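Local coordinates for protein CalG4 (Micromonospora echinospora, PDB 3IA7) that belongs to the GT-B structural clan and is built of two domains, each formed round a parallel beta sheet, at residues 164-169 and 176-181; 115-120 and 184-189; 62-67 and 77-82; 96-101 and 121-126. All blocks are in the same frame, centred on the assembly; numbering follows the deposited sequence.

Contact 1 of 4, residues 164-169 and 176-181; sequences VLVDLL and TPVKEY
Leu169 shows how one branched side chain can serve two different surfaces, the ring of Tyr181 and the start of the helix that carries it. Its CB points toward residues 176-181, and CG, anti to the carbonyl carbon (chi1 -74°), carries the fork on in the same direction. There the two methyls part company. CD1 turns to the base of the tyrosine, 3.9 Å from Tyr181 CG, and also lies 4.0 Å from the backbone oxygen Thr176 O. CD2 settles over one face of the ring in a CH-pi contact, displaced toward the rim: it is 3.8 Å from the ring centroid and 3.6 Å from Tyr181 CZ. The setting is a pair of consecutive helices joined by a short loop in the N-terminal, Rossmann-like half of a GT-B protein, where helix 159-170 is followed by the short helix 178-182, with Pro177 as its N-cap residue. One turn back, Val178 spreads its two methyls along the longer helix. CG2 meets Val166 CG2 at 3.6 Å, while CG1 packs against Leu165 CD1 at 3.9 Å, both pairs crossing at about a right angle. Leu118 of helix 113-123 touches both Leu169 and Tyr181 from outside the pair.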
loop_
_atom_site.group_PDB
_atom_site.type_symbol
_atom_site.label_atom_id
_atom_site.label_comp_id
_atom_site.label_asym_id
_atom_site.label_seq_id
_atom_site.Cartn_x
_atom_site.Cartn_y
_atom_site.Cartn_z
ATOM N N VAL A 164 23.303 30.655 16.114
ATOM C CA VAL A 164 23.634 29.242 16.000
ATOM C C VAL A 164 23.784 28.892 14.534
ATOM O O VAL A 164 24.666 28.158 14.155
ATOM C CB VAL A 164 22.561 28.315 16.647
ATOM C CG1 VAL A 164 22.776 26.859 16.190
ATOM C CG2 VAL A 164 22.649 28.421 18.178
ATOM N N LEU A 165 22.873 29.379 13.715
ATOM C CA LEU A 165 22.885 29.054 12.304
ATOM C C LEU A 165 24.022 29.673 11.495
ATOM O O LEU A 165 24.611 28.988 10.634
ATOM C CB LEU A 165 21.488 29.315 11.662
ATOM C CG LEU A 165 20.380 28.306 12.055
ATOM C CD1 LEU A 165 19.103 28.722 11.429
ATOM C CD2 LEU A 165 20.641 26.817 11.673
ATOM N N VAL A 166 24.357 30.948 11.768
ATOM C CA VAL A 166 25.511 31.537 11.123
ATOM C C VAL A 166 26.774 30.692 11.401
ATOM O O VAL A 166 27.568 30.448 10.496
ATOM C CB VAL A 166 25.769 33.015 11.576
ATOM C CG1 VAL A 166 27.137 33.526 11.091
ATOM C CG2 VAL A 166 24.657 33.906 11.048
ATOM N N ASP A 167 26.952 30.304 12.654
ATOM C CA ASP A 167 28.120 29.548 13.086
ATOM C C ASP A 167 28.175 28.196 12.367
ATOM O O ASP A 167 29.216 27.810 11.805
ATOM C CB ASP A 167 28.080 29.336 14.605
ATOM C CG ASP A 167 29.388 28.760 15.138
ATOM O OD1 ASP A 167 30.399 29.482 15.207
ATOM O OD2 ASP A 167 29.401 27.571 15.437
ATOM N N LEU A 168 27.035 27.502 12.359
ATOM C CA LEU A 168 26.937 26.155 11.747
ATOM C C LEU A 168 27.227 26.231 10.240
ATOM O O LEU A 168 28.025 25.470 9.708
ATOM C CB LEU A 168 25.529 25.546 12.006
ATOM C CG LEU A 168 25.234 24.198 11.314
ATOM C CD1 LEU A 168 26.261 23.120 11.841
ATOM C CD2 LEU A 168 23.807 23.708 11.507
ATOM N N LEU A 169 26.525 27.120 9.529
ATOM C CA LEU A 169 26.761 27.310 8.097
ATOM C C LEU A 169 28.209 27.626 7.784
ATOM O O LEU A 169 28.759 27.145 6.806
ATOM C CB LEU A 169 25.896 28.474 7.581
ATOM C CG LEU A 169 24.407 28.160 7.447
ATOM C CD1 LEU A 169 23.656 29.404 6.798
ATOM C CD2 LEU A 169 24.133 26.954 6.667
ATOM N N THR A 176 26.289 32.535 3.037
ATOM C CA THR A 176 25.006 33.041 2.566
ATOM C C THR A 176 24.234 33.517 3.801
ATOM O O THR A 176 24.209 32.807 4.805
ATOM C CB THR A 176 24.248 31.908 1.861
ATOM O OG1 THR A 176 25.091 31.340 0.842
ATOM C CG2 THR A 176 22.897 32.364 1.277
ATOM N N PRO A 177 23.639 34.734 3.756
ATOM C CA PRO A 177 22.772 35.179 4.854
ATOM C C PRO A 177 21.736 34.091 5.211
ATOM O O PRO A 177 21.200 33.410 4.331
ATOM C CB PRO A 177 22.074 36.397 4.246
ATOM C CG PRO A 177 23.150 36.970 3.352
ATOM C CD PRO A 177 23.671 35.744 2.679
ATOM N N VAL A 178 21.436 33.959 6.499
ATOM C CA VAL A 178 20.602 32.849 7.004
ATOM C C VAL A 178 19.213 32.788 6.403
ATOM O O VAL A 178 18.805 31.727 5.967
ATOM C CB VAL A 178 20.488 32.881 8.562
ATOM C CG1 VAL A 178 19.506 31.835 9.085
ATOM C CG2 VAL A 178 21.847 32.688 9.193
ATOM N N LYS A 179 18.495 33.923 6.353
ATOM C CA LYS A 179 17.166 33.925 5.768
ATOM C C LYS A 179 17.206 33.564 4.251
ATOM O O LYS A 179 16.366 32.802 3.771
ATOM C CB LYS A 179 16.509 35.287 6.000
ATOM C CG LYS A 179 15.006 35.261 6.024
ATOM C CD LYS A 179 14.489 36.721 6.302
ATOM C CE LYS A 179 13.004 36.698 6.582
ATOM N NZ LYS A 179 12.550 38.005 7.152
ATOM N N GLU A 180 18.165 34.131 3.508
ATOM C CA GLU A 180 18.381 33.782 2.101
ATOM C C GLU A 180 18.631 32.294 1.878
ATOM O O GLU A 180 18.011 31.660 1.055
ATOM C CB GLU A 180 19.566 34.557 1.538
ATOM C CG GLU A 180 19.684 34.425 0.019
ATOM C CD GLU A 180 20.922 35.130 -0.569
ATOM O OE1 GLU A 180 21.432 36.071 0.070
ATOM O OE2 GLU A 180 21.363 34.737 -1.671
ATOM N N TYR A 181 19.568 31.747 2.629
ATOM C CA TYR A 181 19.863 30.313 2.611
ATOM C C TYR A 181 18.613 29.447 2.839
ATOM O O TYR A 181 18.374 28.474 2.093
ATOM C CB TYR A 181 20.882 30.015 3.705
ATOM C CG TYR A 181 21.319 28.583 3.743
ATOM C CD1 TYR A 181 22.369 28.139 2.940
ATOM C CD2 TYR A 181 20.656 27.653 4.568
ATOM C CE1 TYR A 181 22.767 26.779 2.970
ATOM C CE2 TYR A 181 21.055 26.300 4.610
ATOM C CZ TYR A 181 22.130 25.891 3.810
ATOM O OH TYR A 181 22.490 24.550 3.850
#

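Contact 2 of 4, residues 115-120 and 184-189; sequences AGRLLA and EIEGLT
Arg117 reaches from its helix toward Glu184, and the bridge between them illustrates how unevenly a surface ion pair can be held. Its firm part is a single nearly straight bond: Arg117 NH2 donates to Glu184 OE1 at 2.9 Å, with an N-H...O angle of 166°. The oxygen lies in the guanidinium plane, yet the donor meets it from above the carboxylate plane, and the two flat groups are turned 69° apart. The bond from Arg117 NH1 to the same Glu184 OE1 is weak, at 3.4 Å, so the pair is gripped unequally and does not form the usual flat, two-pronged bridge. A bend at chi3 (62°) brings the guanidinium round to this position. Toward Glu186 the packing is looser and water does the joining. Arg117 NE donates to a water at 2.9 Å that in turn donates to Glu186 OE1, whereas NE and that oxygen lie 4.1 Å apart. Glu186 is nonetheless anchored: OE1 is hydrogen-bonded to Tyr108, and OE2 accepts Gly187 N at 2.9 Å. The ring of Tyr181 adds a cation-pi partner for Arg117. Helix 113-123 is the connector of a beta-alpha-beta crossover between strands 105-109 and 127-131, and the arginine links it to the loop that leads from helix 178-182 into strand 189-191, while its side chain also touches Arg129 on strand 127-131.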
loop_
_atom_site.group_PDB
_atom_site.type_symbol
_atom_site.label_atom_id
_atom_site.label_comp_id
_atom_site.label_asym_id
_atom_site.label_seq_id
_atom_site.Cartn_x
_atom_site.Cartn_y
_atom_site.Cartn_z
ATOM N N ALA A 115 20.304 19.782 7.575
ATOM C CA ALA A 115 21.170 18.577 7.536
ATOM C C ALA A 115 21.397 18.130 6.117
ATOM O O ALA A 115 22.508 17.836 5.713
ATOM C CB ALA A 115 20.495 17.428 8.339
ATOM N N GLY A 116 20.338 18.081 5.321
ATOM C CA GLY A 116 20.512 17.515 3.990
ATOM C C GLY A 116 21.422 18.333 3.121
ATOM O O GLY A 116 22.291 17.809 2.433
ATOM N N ARG A 117 21.191 19.641 3.135
ATOM C CA ARG A 117 21.969 20.553 2.301
ATOM C C ARG A 117 23.433 20.684 2.796
ATOM O O ARG A 117 24.346 20.798 1.990
ATOM C CB ARG A 117 21.292 21.920 2.240
ATOM C CG ARG A 117 19.929 21.870 1.536
ATOM C CD ARG A 117 19.422 23.280 1.299
ATOM N NE ARG A 117 20.348 23.995 0.423
ATOM C CZ ARG A 117 20.500 25.312 0.412
ATOM N NH1 ARG A 117 19.745 26.083 1.177
ATOM N NH2 ARG A 117 21.401 25.848 -0.387
ATOM N N LEU A 118 23.640 20.636 4.111
ATOM C CA LEU A 118 25.026 20.661 4.645
ATOM C C LEU A 118 25.834 19.362 4.309
ATOM O O LEU A 118 27.010 19.425 4.015
ATOM C CB LEU A 118 25.029 21.009 6.149
ATOM C CG LEU A 118 24.496 22.466 6.438
ATOM C CD1 LEU A 118 24.576 22.687 7.978
ATOM C CD2 LEU A 118 25.322 23.549 5.669
ATOM N N LEU A 119 25.178 18.206 4.363
ATOM C CA LEU A 119 25.776 16.910 3.977
ATOM C C LEU A 119 26.195 16.992 2.541
ATOM O O LEU A 119 27.342 16.647 2.186
ATOM C CB LEU A 119 24.742 15.782 4.169
ATOM C CG LEU A 119 24.513 15.296 5.612
ATOM C CD1 LEU A 119 23.400 14.214 5.552
ATOM C CD2 LEU A 119 25.793 14.684 6.240
ATOM N N ALA A 120 25.290 17.504 1.716
ATOM C CA ALA A 120 25.541 17.676 0.279
ATOM C C ALA A 120 26.720 18.633 0.013
ATOM O O ALA A 120 27.543 18.357 -0.851
ATOM C CB ALA A 120 24.257 18.187 -0.425
ATOM N N GLU A 184 16.545 29.044 -0.295
ATOM C CA GLU A 184 17.084 28.547 -1.551
ATOM C C GLU A 184 16.362 27.294 -2.029
ATOM O O GLU A 184 16.003 26.445 -1.221
ATOM C CB GLU A 184 18.576 28.253 -1.424
ATOM C CG GLU A 184 19.351 29.554 -1.331
ATOM C CD GLU A 184 20.832 29.308 -1.300
ATOM O OE1 GLU A 184 21.308 28.755 -0.317
ATOM O OE2 GLU A 184 21.511 29.702 -2.250
ATOM N N ILE A 185 16.213 27.174 -3.342
ATOM C CA ILE A 185 15.455 26.073 -3.992
ATOM C C ILE A 185 16.414 24.957 -4.403
ATOM O O ILE A 185 17.474 25.210 -5.000
ATOM C CB ILE A 185 14.686 26.631 -5.218
ATOM C CG1 ILE A 185 13.654 27.663 -4.709
ATOM C CG2 ILE A 185 14.101 25.482 -6.117
ATOM C CD1 ILE A 185 12.765 28.326 -5.788
ATOM N N GLU A 186 16.060 23.731 -4.064
ATOM C CA GLU A 186 16.855 22.546 -4.414
ATOM C C GLU A 186 16.891 22.262 -5.923
ATOM O O GLU A 186 16.004 22.695 -6.648
ATOM C CB GLU A 186 16.337 21.305 -3.653
ATOM C CG GLU A 186 17.401 20.184 -3.598
ATOM C CD GLU A 186 18.802 20.717 -3.219
ATOM O OE1 GLU A 186 19.052 20.976 -2.027
ATOM O OE2 GLU A 186 19.634 20.944 -4.125
ATOM N N GLY A 187 17.949 21.608 -6.402
ATOM C CA GLY A 187 18.049 21.260 -7.847
ATOM C C GLY A 187 16.850 20.420 -8.323
ATOM O O GLY A 187 16.430 20.514 -9.489
ATOM N N LEU A 188 16.321 19.586 -7.419
ATOM C CA LEU A 188 15.093 18.782 -7.640
ATOM C C LEU A 188 14.310 18.659 -6.331
ATOM O O LEU A 188 14.884 18.402 -5.256
ATOM C CB LEU A 188 15.403 17.352 -8.196
ATOM C CG LEU A 188 14.186 16.395 -8.354
ATOM C CD1 LEU A 188 13.221 16.923 -9.482
ATOM C CD2 LEU A 188 14.626 14.919 -8.582
ATOM N N THR A 189 12.993 18.872 -6.416
ATOM C CA THR A 189 12.118 18.707 -5.276
ATOM C C THR A 189 10.968 17.790 -5.700
ATOM O O THR A 189 10.275 18.092 -6.687
ATOM C CB THR A 189 11.553 20.077 -4.787
ATOM O OG1 THR A 189 12.659 20.956 -4.403
ATOM C CG2 THR A 189 10.670 19.846 -3.523
HETATM O O HOH W 1 16.645 25.768 1.457
HETATM O O HOH W 2 21.507 22.362 -1.634
#

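Contact 3 of 4, residues 62-67 and 77-82; sequences DTFHVP and TQLHLV
Phe64 and Val82 approach from opposite directions, and the flat ring is laid broadside against the branched valine. CG of the phenylalanine is anti to its backbone N (chi1 -166°), which carries the ring out from the loop to the helix. Val82 CG1 sits over one face, 3.7 Å from the centroid and shifted toward the rim beside CE2 and CZ, making a CH-pi contact. The other methyl, CG2, lies nearer the root of the ring, 3.8 Å from Phe64 CG, so the two branches lie over the same face, one toward the far end of the ring and one toward its root. The contact joins an irregular segment to a helix: residues 62-67 belong to the long loop that leads from strand 53-56, at the margin of the N-terminal parallel sheet of this GT-B protein, into helix 75-98. Leu79 addresses the ring quite differently. Its CD2 lies in the ring plane at the edge, 3.7 Å from Phe64 CZ, and the two side chains cross at about a right angle. Face and edge are thus met by residues three positions apart on the helix. Gln78 O also approaches the ring obliquely, 4.1 Å from Phe64 CE1, while accepting Val82 N at 2.9 Å as part of the helix.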
loop_
_atom_site.group_PDB
_atom_site.type_symbol
_atom_site.label_atom_id
_atom_site.label_comp_id
_atom_site.label_asym_id
_atom_site.label_seq_id
_atom_site.Cartn_x
_atom_site.Cartn_y
_atom_site.Cartn_z
ATOM N N ASP A 62 12.872 12.634 21.952
ATOM C CA ASP A 62 12.775 11.639 22.995
ATOM C C ASP A 62 12.575 12.326 24.338
ATOM O O ASP A 62 11.779 11.871 25.148
ATOM C CB ASP A 62 14.033 10.762 23.001
ATOM C CG ASP A 62 14.012 9.734 21.873
ATOM O OD1 ASP A 62 13.132 9.856 20.997
ATOM O OD2 ASP A 62 14.857 8.821 21.874
ATOM N N THR A 63 13.286 13.435 24.538
ATOM C CA THR A 63 13.317 14.129 25.823
ATOM C C THR A 63 12.696 15.529 25.737
ATOM O O THR A 63 12.427 16.161 26.764
ATOM C CB THR A 63 14.765 14.224 26.356
ATOM O OG1 THR A 63 15.594 14.871 25.369
ATOM C CG2 THR A 63 15.313 12.833 26.639
ATOM N N PHE A 64 12.525 16.020 24.513
ATOM C CA PHE A 64 11.720 17.208 24.231
ATOM C C PHE A 64 10.316 16.700 23.955
ATOM O O PHE A 64 9.849 16.626 22.796
ATOM C CB PHE A 64 12.266 17.973 23.026
ATOM C CG PHE A 64 11.719 19.366 22.866
ATOM C CD1 PHE A 64 12.438 20.464 23.346
ATOM C CD2 PHE A 64 10.525 19.592 22.178
ATOM C CE1 PHE A 64 11.954 21.773 23.166
ATOM C CE2 PHE A 64 10.030 20.888 22.000
ATOM C CZ PHE A 64 10.741 21.978 22.497
ATOM N N HIS A 65 9.689 16.282 25.050
ATOM C CA HIS A 65 8.318 15.821 25.102
ATOM C C HIS A 65 7.702 16.611 26.233
ATOM O O HIS A 65 6.688 17.291 26.063
ATOM C CB HIS A 65 8.261 14.329 25.463
ATOM C CG HIS A 65 8.233 13.408 24.282
ATOM N ND1 HIS A 65 7.666 13.756 23.074
ATOM C CD2 HIS A 65 8.661 12.130 24.143
ATOM C CE1 HIS A 65 7.764 12.740 22.234
ATOM N NE2 HIS A 65 8.367 11.742 22.858
ATOM N N VAL A 66 8.381 16.535 27.381
ATOM C CA VAL A 66 7.930 17.088 28.654
ATOM C C VAL A 66 8.427 18.524 28.923
ATOM O O VAL A 66 7.804 19.227 29.722
ATOM C CB VAL A 66 8.341 16.165 29.836
ATOM C CG1 VAL A 66 7.132 15.825 30.682
ATOM C CG2 VAL A 66 9.014 14.881 29.320
ATOM N N PRO A 67 9.541 18.964 28.265
ATOM C CA PRO A 67 10.045 20.338 28.460
ATOM C C PRO A 67 9.082 21.378 27.912
ATOM O O PRO A 67 8.885 22.433 28.534
ATOM C CB PRO A 67 11.345 20.357 27.647
ATOM C CG PRO A 67 11.141 19.322 26.590
ATOM C CD PRO A 67 10.396 18.229 27.313
ATOM N N THR A 77 11.146 30.349 20.748
ATOM C CA THR A 77 12.595 30.208 20.551
ATOM C C THR A 77 13.108 28.802 20.847
ATOM O O THR A 77 13.956 28.295 20.105
ATOM C CB THR A 77 13.375 31.237 21.380
ATOM O OG1 THR A 77 13.078 32.532 20.865
ATOM C CG2 THR A 77 14.882 31.033 21.296
ATOM N N GLN A 78 12.600 28.190 21.921
ATOM C CA GLN A 78 12.957 26.819 22.287
ATOM C C GLN A 78 12.549 25.820 21.219
ATOM O O GLN A 78 13.301 24.891 20.920
ATOM C CB GLN A 78 12.365 26.434 23.645
ATOM C CG GLN A 78 13.006 27.196 24.818
ATOM C CD GLN A 78 14.526 27.198 24.735
ATOM O OE1 GLN A 78 15.153 26.170 24.396
ATOM N NE2 GLN A 78 15.131 28.354 25.016
ATOM N N LEU A 79 11.362 26.027 20.646
ATOM C CA LEU A 79 10.909 25.216 19.537
ATOM C C LEU A 79 11.831 25.313 18.337
ATOM O O LEU A 79 12.156 24.283 17.743
ATOM C CB LEU A 79 9.494 25.597 19.101
ATOM C CG LEU A 79 8.373 25.345 20.097
ATOM C CD1 LEU A 79 7.064 25.791 19.415
ATOM C CD2 LEU A 79 8.332 23.862 20.478
ATOM N N HIS A 80 12.194 26.537 17.936
ATOM C CA HIS A 80 13.175 26.691 16.862
ATOM C C HIS A 80 14.522 26.046 17.186
ATOM O O HIS A 80 15.179 25.510 16.292
ATOM C CB HIS A 80 13.424 28.148 16.522
ATOM C CG HIS A 80 12.195 28.886 16.060
ATOM N ND1 HIS A 80 11.236 28.300 15.262
ATOM C CD2 HIS A 80 11.807 30.170 16.237
ATOM C CE1 HIS A 80 10.295 29.188 14.983
ATOM N NE2 HIS A 80 10.611 30.327 15.579
ATOM N N LEU A 81 14.973 26.179 18.423
ATOM C CA LEU A 81 16.288 25.605 18.785
ATOM C C LEU A 81 16.282 24.083 18.741
ATOM O O LEU A 81 17.288 23.468 18.323
ATOM C CB LEU A 81 16.825 26.125 20.146
ATOM C CG LEU A 81 17.161 27.635 20.139
ATOM C CD1 LEU A 81 17.485 28.087 21.560
ATOM C CD2 LEU A 81 18.309 27.969 19.194
ATOM N N VAL A 82 15.161 23.469 19.132
ATOM C CA VAL A 82 15.088 22.003 19.081
ATOM C C VAL A 82 15.073 21.546 17.621
ATOM O O VAL A 82 15.597 20.490 17.323
ATOM C CB VAL A 82 13.903 21.352 19.917
ATOM C CG1 VAL A 82 12.544 21.655 19.335
ATOM C CG2 VAL A 82 14.082 19.842 19.962
#

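Contact 4 of 4, residues 96-101 and 121-126; sequences EALGDN and ARWDRP
Leu98 O, in the residue whose side chain meets Trp123, accepts Asn101 N at 2.9 Å and closes a type II' beta turn at the end of helix 75-98. The contact exemplifies how two helix ends are brought together in a Rossmann-like domain of the GT-B fold: one helix end leads through this turn to strand 105-109, the other, that of helix 113-123, to strand 127-131. Gly99 takes the positive phi (51°) that a type II' turn has at this position, a conformation that favours glycine, while helix 113-123 ends in a Schellman motif in which Asp124, also of positive phi, is the C-prime residue. There Arg125 N reaches Ala120 O, and Asp124 N is bonded to Ala121 O at 3.2 Å. Between the two ends lies the indole. Trp123 CG is anti to the carbonyl carbon (chi1 -70°), and the six-membered part of the ring system is what touches Leu98, the two side chains crossing at about a right angle. Elsewhere the indole meets Pro102 and Pro103, as well as Leu8 and Val106 on the sheet strands. Beside it, Arg125 folds back on the chain: NH1 donates to Asp124 O at 3.1 Å, from above the carbonyl plane. Across the helix ends, Leu98 CB comes to 3.8 Å from Trp123 CZ2, and Leu98 CG lies 4.0 Å from Trp123 CH2.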
loop_
_atom_site.group_PDB
_atom_site.type_symbol
_atom_site.label_atom_id
_atom_site.label_comp_id
_atom_site.label_asym_id
_atom_site.label_seq_id
_atom_site.Cartn_x
_atom_site.Cartn_y
_atom_site.Cartn_z
ATOM N N GLU A 96 29.198 10.648 10.666
ATOM C CA GLU A 96 29.909 9.633 11.433
ATOM C C GLU A 96 29.798 8.271 10.718
ATOM O O GLU A 96 30.801 7.575 10.551
ATOM C CB GLU A 96 29.361 9.572 12.875
ATOM C CG GLU A 96 30.097 8.607 13.841
ATOM C CD GLU A 96 29.933 7.151 13.455
ATOM O OE1 GLU A 96 28.791 6.662 13.265
ATOM O OE2 GLU A 96 30.978 6.455 13.332
ATOM N N ALA A 97 28.594 7.908 10.286
ATOM C CA ALA A 97 28.345 6.624 9.636
ATOM C C ALA A 97 28.966 6.454 8.247
ATOM O O ALA A 97 29.455 5.375 7.932
ATOM C CB ALA A 97 26.865 6.308 9.565
ATOM N N LEU A 98 28.935 7.489 7.435
ATOM C CA LEU A 98 29.481 7.385 6.091
ATOM C C LEU A 98 30.991 7.703 6.070
ATOM O O LEU A 98 31.750 7.153 5.259
ATOM C CB LEU A 98 28.695 8.271 5.133
ATOM C CG LEU A 98 27.335 7.788 4.623
ATOM C CD1 LEU A 98 27.464 6.644 3.687
ATOM C CD2 LEU A 98 26.337 7.402 5.760
ATOM N N GLY A 99 31.442 8.561 6.995
ATOM C CA GLY A 99 32.895 8.808 7.142
ATOM C C GLY A 99 33.582 9.163 5.826
ATOM O O GLY A 99 33.177 10.094 5.155
ATOM N N ASP A 100 34.621 8.414 5.451
ATOM C CA ASP A 100 35.370 8.782 4.232
ATOM C C ASP A 100 34.804 8.172 2.951
ATOM O O ASP A 100 35.465 8.218 1.896
ATOM C CB ASP A 100 36.878 8.454 4.369
ATOM C CG ASP A 100 37.609 9.399 5.305
ATOM O OD1 ASP A 100 37.160 10.574 5.462
ATOM O OD2 ASP A 100 38.652 8.965 5.894
ATOM N N ASN A 101 33.589 7.635 3.033
ATOM C CA ASN A 101 32.894 6.982 1.916
ATOM C C ASN A 101 31.485 7.521 1.621
ATOM O O ASN A 101 30.490 6.790 1.749
ATOM C CB ASN A 101 32.837 5.494 2.170
ATOM C CG ASN A 101 34.191 4.916 2.203
ATOM O OD1 ASN A 101 34.962 5.177 1.295
ATOM N ND2 ASN A 101 34.541 4.208 3.273
ATOM N N ALA A 121 26.797 19.743 0.739
ATOM C CA ALA A 121 27.935 20.644 0.617
ATOM C C ALA A 121 29.259 19.988 1.043
ATOM O O ALA A 121 30.234 20.022 0.298
ATOM C CB ALA A 121 27.677 21.930 1.429
ATOM N N ARG A 122 29.296 19.409 2.232
ATOM C CA ARG A 122 30.538 18.833 2.756
ATOM C C ARG A 122 30.989 17.651 1.903
ATOM O O ARG A 122 32.163 17.533 1.577
ATOM C CB ARG A 122 30.442 18.386 4.219
ATOM C CG ARG A 122 31.783 17.711 4.727
ATOM C CD ARG A 122 31.841 17.774 6.252
ATOM N NE ARG A 122 31.936 19.148 6.729
ATOM C CZ ARG A 122 31.720 19.515 7.989
ATOM N NH1 ARG A 122 31.411 18.598 8.935
ATOM N NH2 ARG A 122 31.817 20.786 8.290
ATOM N N TRP A 123 30.049 16.808 1.523
ATOM C CA TRP A 123 30.382 15.653 0.693
ATOM C C TRP A 123 30.613 15.994 -0.791
ATOM O O TRP A 123 31.144 15.149 -1.530
ATOM C CB TRP A 123 29.321 14.554 0.827
ATOM C CG TRP A 123 29.315 13.850 2.176
ATOM C CD1 TRP A 123 30.355 13.718 3.076
ATOM C CD2 TRP A 123 28.221 13.162 2.731
ATOM N NE1 TRP A 123 29.946 13.006 4.185
ATOM C CE2 TRP A 123 28.642 12.624 3.976
ATOM C CE3 TRP A 123 26.909 12.928 2.293
ATOM C CZ2 TRP A 123 27.793 11.910 4.776
ATOM C CZ3 TRP A 123 26.074 12.195 3.095
ATOM C CH2 TRP A 123 26.530 11.678 4.314
ATOM N N ASP A 124 30.232 17.217 -1.198
ATOM C CA ASP A 124 30.281 17.686 -2.591
ATOM C C ASP A 124 29.448 16.754 -3.502
ATOM O O ASP A 124 29.973 16.122 -4.450
ATOM C CB ASP A 124 31.746 17.828 -3.079
ATOM C CG ASP A 124 31.852 18.389 -4.513
ATOM O OD1 ASP A 124 31.003 19.167 -4.930
ATOM O OD2 ASP A 124 32.780 18.026 -5.253
ATOM N N ARG A 125 28.164 16.660 -3.179
ATOM C CA ARG A 125 27.244 15.744 -3.866
ATOM C C ARG A 125 25.977 16.493 -4.197
ATOM O O ARG A 125 25.627 17.416 -3.481
ATOM C CB ARG A 125 26.926 14.515 -2.977
ATOM C CG ARG A 125 28.117 13.581 -2.737
ATOM C CD ARG A 125 28.618 13.001 -4.071
ATOM N NE ARG A 125 29.669 11.972 -3.906
ATOM C CZ ARG A 125 30.988 12.172 -3.992
ATOM N NH1 ARG A 125 31.502 13.388 -4.231
ATOM N NH2 ARG A 125 31.813 11.136 -3.845
ATOM N N PRO A 126 25.258 16.063 -5.248
ATOM C CA PRO A 126 23.949 16.623 -5.572
ATOM C C PRO A 126 22.927 16.195 -4.530
ATOM O O PRO A 126 23.142 15.200 -3.779
ATOM C CB PRO A 126 23.625 16.027 -6.963
ATOM C CG PRO A 126 24.357 14.731 -6.978
ATOM C CD PRO A 126 25.648 14.977 -6.171
#

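From the N terminus, contact 3 comes first, closing the loop that runs from strand 53-56 into the start of helix 75-98. Contact 4 begins at the far end of that same helix and closes over strand 105-109 and helix 113-123. Before it closes, contact 2 has already opened on helix 113-123, so the two cross, and a probable backbone hydrogen bond at the end of that helix joins them. Contact 2 closes only just before strand 189-191, and contact 1, between helices 159-170 and 178-182, nests within its span, with Leu168 packed on Leu118 where the two meet. Together the four tie helices and loops around the parallel sheet of the N-terminal domain.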